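Local coordinates for hypothetical 33.3 KDA protein IN ade3-ser2 intergenic region (Saccharomyces cerevisiae, PDB 1ODF) that is probably an ATP-dependent kinase whose substrate is not yet known, with a fold closely resembling that of bacterial pantothenate kinase, at residues F33-G38 and W161-N166; G206-T211 and T270-I275. All blocks are in the same frame, centred on the assembly; numbering follows the deposited sequence.

Contact 1 of 2, residues F33-G38 and W161-N166; sequences FIFFSG and WFLGFN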
ATOM      1  N   PHE A  33       2.918  13.784   1.150  1.00 31.91           N
ATOM      2  CA  PHE A  33       2.500  12.394   1.268  1.00 33.54           C
ATOM      3  C   PHE A  33       3.645  11.510   1.756  1.00 34.14           C
ATOM      4  O   PHE A  33       4.822  11.800   1.517  1.00 34.33           O
ATOM      5  CB  PHE A  33       1.983  11.864  -0.073  1.00 33.06           C
ATOM      6  CG  PHE A  33       0.571  12.271  -0.370  1.00 37.88           C
ATOM      7  CD1 PHE A  33       0.240  13.615  -0.554  1.00 38.91           C
ATOM      8  CD2 PHE A  33      -0.442  11.318  -0.415  1.00 38.58           C
ATOM      9  CE1 PHE A  33      -1.083  14.005  -0.775  1.00 41.82           C
ATOM     10  CE2 PHE A  33      -1.770  11.697  -0.635  1.00 40.70           C
ATOM     11  CZ  PHE A  33      -2.092  13.045  -0.816  1.00 40.94           C
ATOM     12  N   ILE A  34       3.285  10.451   2.472  1.00 31.93           N
ATOM     13  CA  ILE A  34       4.257   9.494   2.960  1.00 32.50           C
ATOM     14  C   ILE A  34       3.716   8.106   2.613  1.00 32.82           C
ATOM     15  O   ILE A  34       2.705   7.655   3.165  1.00 32.53           O
ATOM     16  CB  ILE A  34       4.478   9.622   4.473  1.00 31.12           C
ATOM     17  CG1 ILE A  34       5.020  11.016   4.796  1.00 29.86           C
ATOM     18  CG2 ILE A  34       5.490   8.566   4.935  1.00 31.45           C
ATOM     19  CD1 ILE A  34       5.294  11.244   6.251  1.00 30.20           C
ATOM     20  N   PHE A  35       4.391   7.459   1.667  1.00 30.09           N
ATOM     21  CA  PHE A  35       4.004   6.144   1.192  1.00 30.22           C
ATOM     22  C   PHE A  35       4.811   5.024   1.824  1.00 31.86           C
ATOM     23  O   PHE A  35       6.047   5.098   1.905  1.00 30.80           O
ATOM     24  CB  PHE A  35       4.189   6.047  -0.328  1.00 28.95           C
ATOM     25  CG  PHE A  35       3.318   6.979  -1.118  1.00 29.69           C
ATOM     26  CD1 PHE A  35       3.873   7.794  -2.103  1.00 28.98           C
ATOM     27  CD2 PHE A  35       1.936   7.022  -0.908  1.00 30.79           C
ATOM     28  CE1 PHE A  35       3.068   8.640  -2.875  1.00 31.50           C
ATOM     29  CE2 PHE A  35       1.116   7.864  -1.673  1.00 29.47           C
ATOM     30  CZ  PHE A  35       1.684   8.674  -2.660  1.00 29.50           C
ATOM     31  N   PHE A  36       4.104   3.993   2.282  1.00 30.35           N
ATOM     32  CA  PHE A  36       4.755   2.817   2.837  1.00 30.44           C
ATOM     33  C   PHE A  36       4.405   1.683   1.901  1.00 31.58           C
ATOM     34  O   PHE A  36       3.230   1.485   1.573  1.00 32.09           O
ATOM     35  CB  PHE A  36       4.266   2.495   4.247  1.00 30.25           C
ATOM     36  CG  PHE A  36       4.824   3.410   5.304  1.00 32.63           C
ATOM     37  CD1 PHE A  36       4.345   4.713   5.446  1.00 31.36           C
ATOM     38  CD2 PHE A  36       5.819   2.964   6.165  1.00 31.41           C
ATOM     39  CE1 PHE A  36       4.848   5.551   6.436  1.00 31.96           C
ATOM     40  CE2 PHE A  36       6.330   3.795   7.161  1.00 33.14           C
ATOM     41  CZ  PHE A  36       5.843   5.089   7.299  1.00 31.93           C
ATOM     42  N   SER A  37       5.433   0.960   1.459  1.00 31.09           N
ATOM     43  CA  SER A  37       5.267  -0.160   0.541  1.00 30.87           C
ATOM     44  C   SER A  37       6.114  -1.353   0.979  1.00 31.63           C
ATOM     45  O   SER A  37       7.293  -1.208   1.324  1.00 31.57           O
ATOM     46  CB  SER A  37       5.685   0.259  -0.870  1.00 30.95           C
ATOM     47  OG  SER A  37       5.302  -0.702  -1.833  1.00 29.46           O
ATOM     48  N   GLY A  38       5.510  -2.532   0.958  1.00 30.55           N
ATOM     49  CA  GLY A  38       6.233  -3.726   1.351  1.00 33.42           C
ATOM     50  C   GLY A  38       5.401  -4.975   1.138  1.00 33.26           C
ATOM     51  O   GLY A  38       4.175  -4.910   1.153  1.00 33.41           O
ATOM     52  N   TRP A 161       0.705  -2.970  -0.076  1.00 30.67           N
ATOM     53  CA  TRP A 161       1.733  -3.922  -0.485  1.00 32.86           C
ATOM     54  C   TRP A 161       2.207  -3.709  -1.924  1.00 32.05           C
ATOM     55  O   TRP A 161       3.251  -4.234  -2.308  1.00 32.91           O
ATOM     56  CB  TRP A 161       1.232  -5.373  -0.317  1.00 31.96           C
ATOM     57  CG  TRP A 161       0.078  -5.702  -1.204  1.00 27.72           C
ATOM     58  CD1 TRP A 161      -1.248  -5.498  -0.940  1.00 28.29           C
ATOM     59  CD2 TRP A 161       0.149  -6.180  -2.549  1.00 26.90           C
ATOM     60  NE1 TRP A 161      -2.008  -5.811  -2.047  1.00 26.80           N
ATOM     61  CE2 TRP A 161      -1.173  -6.229  -3.049  1.00 25.22           C
ATOM     62  CE3 TRP A 161       1.204  -6.565  -3.389  1.00 28.69           C
ATOM     63  CZ2 TRP A 161      -1.465  -6.642  -4.348  1.00 24.37           C
ATOM     64  CZ3 TRP A 161       0.911  -6.976  -4.674  1.00 25.09           C
ATOM     65  CH2 TRP A 161      -0.412  -7.010  -5.142  1.00 25.96           C
ATOM     66  N   PHE A 162       1.451  -2.946  -2.714  1.00 31.24           N
ATOM     67  CA  PHE A 162       1.826  -2.691  -4.107  1.00 30.88           C
ATOM     68  C   PHE A 162       2.010  -1.206  -4.472  1.00 29.71           C
ATOM     69  O   PHE A 162       2.078  -0.853  -5.652  1.00 30.07           O
ATOM     70  CB  PHE A 162       0.792  -3.322  -5.045  1.00 31.26           C
ATOM     71  CG  PHE A 162      -0.569  -2.677  -4.974  1.00 31.60           C
ATOM     72  CD1 PHE A 162      -0.919  -1.652  -5.858  1.00 29.19           C
ATOM     73  CD2 PHE A 162      -1.500  -3.091  -4.026  1.00 31.83           C
ATOM     74  CE1 PHE A 162      -2.183  -1.049  -5.802  1.00 30.78           C
ATOM     75  CE2 PHE A 162      -2.774  -2.495  -3.956  1.00 33.32           C
ATOM     76  CZ  PHE A 162      -3.117  -1.471  -4.848  1.00 31.63           C
ATOM     77  N   LEU A 163       2.094  -0.339  -3.473  1.00 28.01           N
ATOM     78  CA  LEU A 163       2.279   1.074  -3.747  1.00 29.24           C
ATOM     79  C   LEU A 163       3.642   1.307  -4.402  1.00 30.60           C
ATOM     80  O   LEU A 163       4.679   0.854  -3.902  1.00 29.03           O
ATOM     81  CB  LEU A 163       2.180   1.889  -2.457  1.00 29.09           C
ATOM     82  CG  LEU A 163       0.888   1.807  -1.636  1.00 30.52           C
ATOM     83  CD1 LEU A 163       0.922   2.864  -0.538  1.00 29.50           C
ATOM     84  CD2 LEU A 163      -0.320   2.020  -2.528  1.00 28.97           C
ATOM     85  N   GLY A 164       3.638   2.011  -5.529  1.00 28.94           N
ATOM     86  CA  GLY A 164       4.888   2.279  -6.210  1.00 31.13           C
ATOM     87  C   GLY A 164       5.077   1.440  -7.462  1.00 32.06           C
ATOM     88  O   GLY A 164       5.873   1.804  -8.329  1.00 31.73           O
ATOM     89  N   PHE A 165       4.362   0.318  -7.559  1.00 32.83           N
ATOM     90  CA  PHE A 165       4.463  -0.540  -8.739  1.00 33.51           C
ATOM     91  C   PHE A 165       3.941   0.241  -9.936  1.00 33.33           C
ATOM     92  O   PHE A 165       2.954   0.975  -9.830  1.00 34.22           O
ATOM     93  CB  PHE A 165       3.616  -1.812  -8.572  1.00 33.46           C
ATOM     94  CG  PHE A 165       4.114  -2.755  -7.510  1.00 34.53           C
ATOM     95  CD1 PHE A 165       5.167  -2.398  -6.665  1.00 33.13           C
ATOM     96  CD2 PHE A 165       3.490  -3.993  -7.323  1.00 34.80           C
ATOM     97  CE1 PHE A 165       5.589  -3.260  -5.642  1.00 32.73           C
ATOM     98  CE2 PHE A 165       3.902  -4.861  -6.306  1.00 32.46           C
ATOM     99  CZ  PHE A 165       4.955  -4.491  -5.462  1.00 32.92           C
ATOM    100  N   ASN A 166       4.593   0.082 -11.078  1.00 33.38           N
ATOM    101  CA  ASN A 166       4.166   0.785 -12.282  1.00 35.53           C
ATOM    102  C   ASN A 166       3.807  -0.163 -13.418  1.00 34.38           C
ATOM    103  O   ASN A 166       4.484  -1.168 -13.658  1.00 32.47           O
ATOM    104  CB  ASN A 166       5.243   1.773 -12.747  1.00 34.68           C
ATOM    105  CG  ASN A 166       5.449   2.924 -11.754  1.00 34.95           C
ATOM    106  OD1 ASN A 166       4.498   3.584 -11.345  1.00 33.72           O
ATOM    107  ND2 ASN A 166       6.693   3.160 -11.375  1.00 36.06           N
TER
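W161 meets G38 where strand 32-37 runs into the P-loop. Its CA lies 3.1 Å from G38 O, close enough for a CA-H...O contact. W161 CB also touches this oxygen. On the W161 side chain it is CB, not the ring, that does the touching. G38 O has a stronger partner in K44 NZ, so the same carbonyl faces both the loop after strand 155-160 and the predicted ATP-binding lysine.

F162 begins a type II turn that ends at F165. The turn is closed by F165 N bonding to F162 O at 3.2 Å.

L163 makes the largest share of the contact. Its carbonyl oxygen accepts a hydrogen bond from S37 OG at 2.7 Å. The hydroxyl lies in the carbonyl plane, on a lone pair, with a C=O...donor angle of 136°. S37 OG is anti to its own backbone N (chi1 -169°), which carries the hydroxyl across to the turn. L163 CD1 reaches back to F36 O at 3.4 Å. The same methyl approaches the F35 ring obliquely, 4.3 Å from CD2.

G164 is the third residue of the turn. Its phi is positive, and a CB here would jam against the carbonyl O of L163, which calls for glycine. F165 then folds its ring over F162, whose CA sits above the ring centre.

All the touching residues are buried. The loop lies at the C-terminal end of the parallel strands, beside the predicted nucleotide site. Y248 and Y252 set their rings edge-to-face with W161, and F165 meets F259 of helix 249-262. On strand 32-37, the F36 side chain packs against helix 44-59 and strand 155-160.

Contact 2 of 2, residues G206-T211 and T270-I275; sequences GIVFTT and TLTLGI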
ATOM      1  N   GLY A 206       9.180   8.268   0.603  1.00 33.86           N
ATOM      2  CA  GLY A 206       8.821   6.873   0.487  1.00 31.37           C
ATOM      3  C   GLY A 206       9.586   5.953   1.404  1.00 31.38           C
ATOM      4  O   GLY A 206      10.773   6.155   1.650  1.00 33.64           O
ATOM      5  N   ILE A 207       8.888   4.945   1.917  1.00 31.00           N
ATOM      6  CA  ILE A 207       9.477   3.942   2.794  1.00 31.21           C
ATOM      7  C   ILE A 207       9.249   2.615   2.086  1.00 31.40           C
ATOM      8  O   ILE A 207       8.113   2.156   1.951  1.00 29.07           O
ATOM      9  CB  ILE A 207       8.774   3.866   4.164  1.00 33.85           C
ATOM     10  CG1 ILE A 207       8.552   5.279   4.740  1.00 31.44           C
ATOM     11  CG2 ILE A 207       9.597   2.959   5.099  1.00 30.23           C
ATOM     12  CD1 ILE A 207       9.808   6.011   5.090  1.00 36.97           C
ATOM     13  N   VAL A 208      10.333   2.005   1.630  1.00 32.26           N
ATOM     14  CA  VAL A 208      10.239   0.753   0.909  1.00 33.35           C
ATOM     15  C   VAL A 208      10.869  -0.405   1.656  1.00 34.87           C
ATOM     16  O   VAL A 208      12.016  -0.326   2.109  1.00 33.88           O
ATOM     17  CB  VAL A 208      10.902   0.868  -0.489  1.00 33.69           C
ATOM     18  CG1 VAL A 208      10.902  -0.504  -1.189  1.00 32.54           C
ATOM     19  CG2 VAL A 208      10.151   1.895  -1.332  1.00 32.43           C
ATOM     20  N   PHE A 209      10.090  -1.475   1.779  1.00 35.77           N
ATOM     21  CA  PHE A 209      10.520  -2.698   2.444  1.00 37.55           C
ATOM     22  C   PHE A 209      10.696  -3.767   1.376  1.00 38.65           C
ATOM     23  O   PHE A 209       9.764  -4.040   0.606  1.00 38.56           O
ATOM     24  CB  PHE A 209       9.439  -3.213   3.413  1.00 41.58           C
ATOM     25  CG  PHE A 209       9.405  -2.524   4.758  1.00 42.43           C
ATOM     26  CD1 PHE A 209       9.712  -1.173   4.893  1.00 44.77           C
ATOM     27  CD2 PHE A 209       9.017  -3.233   5.893  1.00 44.47           C
ATOM     28  CE1 PHE A 209       9.630  -0.544   6.139  1.00 44.49           C
ATOM     29  CE2 PHE A 209       8.932  -2.614   7.138  1.00 42.30           C
ATOM     30  CZ  PHE A 209       9.240  -1.266   7.260  1.00 43.71           C
ATOM     31  N   THR A 210      11.885  -4.354   1.303  1.00 36.56           N
ATOM     32  CA  THR A 210      12.096  -5.452   0.379  1.00 37.32           C
ATOM     33  C   THR A 210      12.746  -6.578   1.200  1.00 39.33           C
ATOM     34  O   THR A 210      13.134  -6.366   2.352  1.00 39.18           O
ATOM     35  CB  THR A 210      12.982  -5.059  -0.826  1.00 36.47           C
ATOM     36  OG1 THR A 210      12.821  -6.044  -1.854  1.00 34.88           O
ATOM     37  CG2 THR A 210      14.452  -4.984  -0.432  1.00 32.10           C
ATOM     38  N   THR A 211      12.851  -7.773   0.631  1.00 40.73           N
ATOM     39  CA  THR A 211      13.435  -8.889   1.364  1.00 42.07           C
ATOM     40  C   THR A 211      14.425  -9.661   0.496  1.00 43.90           C
ATOM     41  O   THR A 211      14.490  -9.437  -0.711  1.00 45.47           O
ATOM     42  CB  THR A 211      12.312  -9.829   1.885  1.00 41.23           C
ATOM     43  OG1 THR A 211      12.883 -10.863   2.695  1.00 42.79           O
ATOM     44  CG2 THR A 211      11.540 -10.440   0.729  1.00 34.16           C
ATOM     45  N   THR A 270      13.565   8.683  -0.747  1.00 31.56           N
ATOM     46  CA  THR A 270      13.069   7.345  -0.473  1.00 33.70           C
ATOM     47  C   THR A 270      14.045   6.551   0.381  1.00 35.92           C
ATOM     48  O   THR A 270      15.262   6.571   0.155  1.00 37.80           O
ATOM     49  CB  THR A 270      12.813   6.541  -1.773  1.00 33.57           C
ATOM     50  OG1 THR A 270      11.801   7.189  -2.558  1.00 33.26           O
ATOM     51  CG2 THR A 270      12.334   5.128  -1.438  1.00 34.10           C
ATOM     52  N   LEU A 271      13.496   5.870   1.379  1.00 35.28           N
ATOM     53  CA  LEU A 271      14.279   5.022   2.259  1.00 35.46           C
ATOM     54  C   LEU A 271      13.939   3.580   1.898  1.00 36.36           C
ATOM     55  O   LEU A 271      12.769   3.194   1.927  1.00 37.71           O
ATOM     56  CB  LEU A 271      13.922   5.278   3.727  1.00 34.04           C
ATOM     57  CG  LEU A 271      14.415   4.229   4.743  1.00 33.41           C
ATOM     58  CD1 LEU A 271      15.924   4.269   4.835  1.00 30.62           C
ATOM     59  CD2 LEU A 271      13.798   4.502   6.118  1.00 34.09           C
ATOM     60  N   THR A 272      14.949   2.792   1.538  1.00 35.80           N
ATOM     61  CA  THR A 272      14.718   1.390   1.204  1.00 36.75           C
ATOM     62  C   THR A 272      15.360   0.512   2.278  1.00 37.16           C
ATOM     63  O   THR A 272      16.528   0.690   2.639  1.00 34.38           O
ATOM     64  CB  THR A 272      15.298   1.003  -0.191  1.00 36.79           C
ATOM     65  OG1 THR A 272      14.659   1.773  -1.222  1.00 33.38           O
ATOM     66  CG2 THR A 272      15.059  -0.477  -0.467  1.00 35.46           C
ATOM     67  N   LEU A 273      14.576  -0.427   2.796  1.00 39.24           N
ATOM     68  CA  LEU A 273      15.038  -1.334   3.835  1.00 38.27           C
ATOM     69  C   LEU A 273      14.938  -2.778   3.376  1.00 39.19           C
ATOM     70  O   LEU A 273      13.874  -3.229   2.932  1.00 37.86           O
ATOM     71  CB  LEU A 273      14.198  -1.172   5.103  1.00 41.31           C
ATOM     72  CG  LEU A 273      14.079   0.183   5.801  1.00 41.15           C
ATOM     73  CD1 LEU A 273      13.207   0.019   7.030  1.00 42.49           C
ATOM     74  CD2 LEU A 273      15.447   0.698   6.196  1.00 43.80           C
ATOM     75  N   GLY A 274      16.050  -3.496   3.479  1.00 38.25           N
ATOM     76  CA  GLY A 274      16.061  -4.895   3.101  1.00 38.78           C
ATOM     77  C   GLY A 274      15.947  -5.717   4.366  1.00 38.47           C
ATOM     78  O   GLY A 274      16.762  -5.559   5.271  1.00 37.99           O
ATOM     79  N   ILE A 275      14.940  -6.583   4.448  1.00 40.15           N
ATOM     80  CA  ILE A 275      14.763  -7.400   5.648  1.00 42.11           C
ATOM     81  C   ILE A 275      14.703  -8.884   5.328  1.00 42.57           C
ATOM     82  O   ILE A 275      14.312  -9.276   4.230  1.00 38.28           O
ATOM     83  CB  ILE A 275      13.483  -7.019   6.418  1.00 43.83           C
ATOM     84  CG1 ILE A 275      12.244  -7.496   5.652  1.00 45.79           C
ATOM     85  CG2 ILE A 275      13.438  -5.519   6.623  1.00 45.55           C
ATOM     86  CD1 ILE A 275      10.937  -7.267   6.396  1.00 46.75           C
TER
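V208 and T270 bring their methyls together on one face of a parallel strand pair in the central sheet of this P-loop kinase fold. V208 CG2 lies 3.9 Å from T270 CG2, with the two side chains crossing obliquely. With no side chain, G206 leaves room for T270 OG1, which bonds to G266 N. T270 CG2 lies 3.6 Å from G206 O. V208 CB also packs against T272 OG1. Further along, T210 CG2 rests against G274, 3.9 Å from its CA, where there is no side chain. Thus a glycine faces a threonine at either end of this row, with the broader V208 in the middle. Helix 249-262 covers this face through V260, which touches V208, T210 and T272.

The face of I207, F209, L271, L273 and I275 is apolar. F209 and L273 lie side by side and point the same way. L273 CD1 presses on the ring obliquely, 3.7 Å from F209 CE1. Near the opposite rim, I275 CD1 is a looser neighbour of F209 CD2, so the ring has a leucine methyl and an isoleucine methyl at two of its corners. I207 CD1 and L271 CD2 make a similarly loose pair, 4.4 Å apart. F15 of helix 8-24 touches both I207 and L271, and V8 touches both F209 and L273.

Five backbone hydrogen bonds hold the strands in register, from L271 N to G206 O through I275 N to T210 O. The short strand axes differ by 27° in direction. A chi1 of 72° swings I275 CG1 over its own backbone, to 3.6 Å from T210 O. The straightest bonds include V208 N to L271 O, 2.7 Å long with an angle of 175° at the hydrogen.

From the N terminus, helix 8-24 leads into strand 32-37. Contact 1 closes the first long loop when the chain returns at 161-166, just after strand 155-160. That loop includes helix 44-59 and the small antiparallel sheet. The chain then passes through helix 182-195 to strand 204-211. Contact 2 closes a second, mostly helical loop when 270-275 comes alongside 206-211. The two loops follow in series and neither crosses the other. The contacts meet side by side because strands 32-37 and 204-211 are neighbours: F35 O and S37 O probably accept bonds from I207 N and F209 N. G38 CA packs on F209 CB, joining both contacts beside the P-loop.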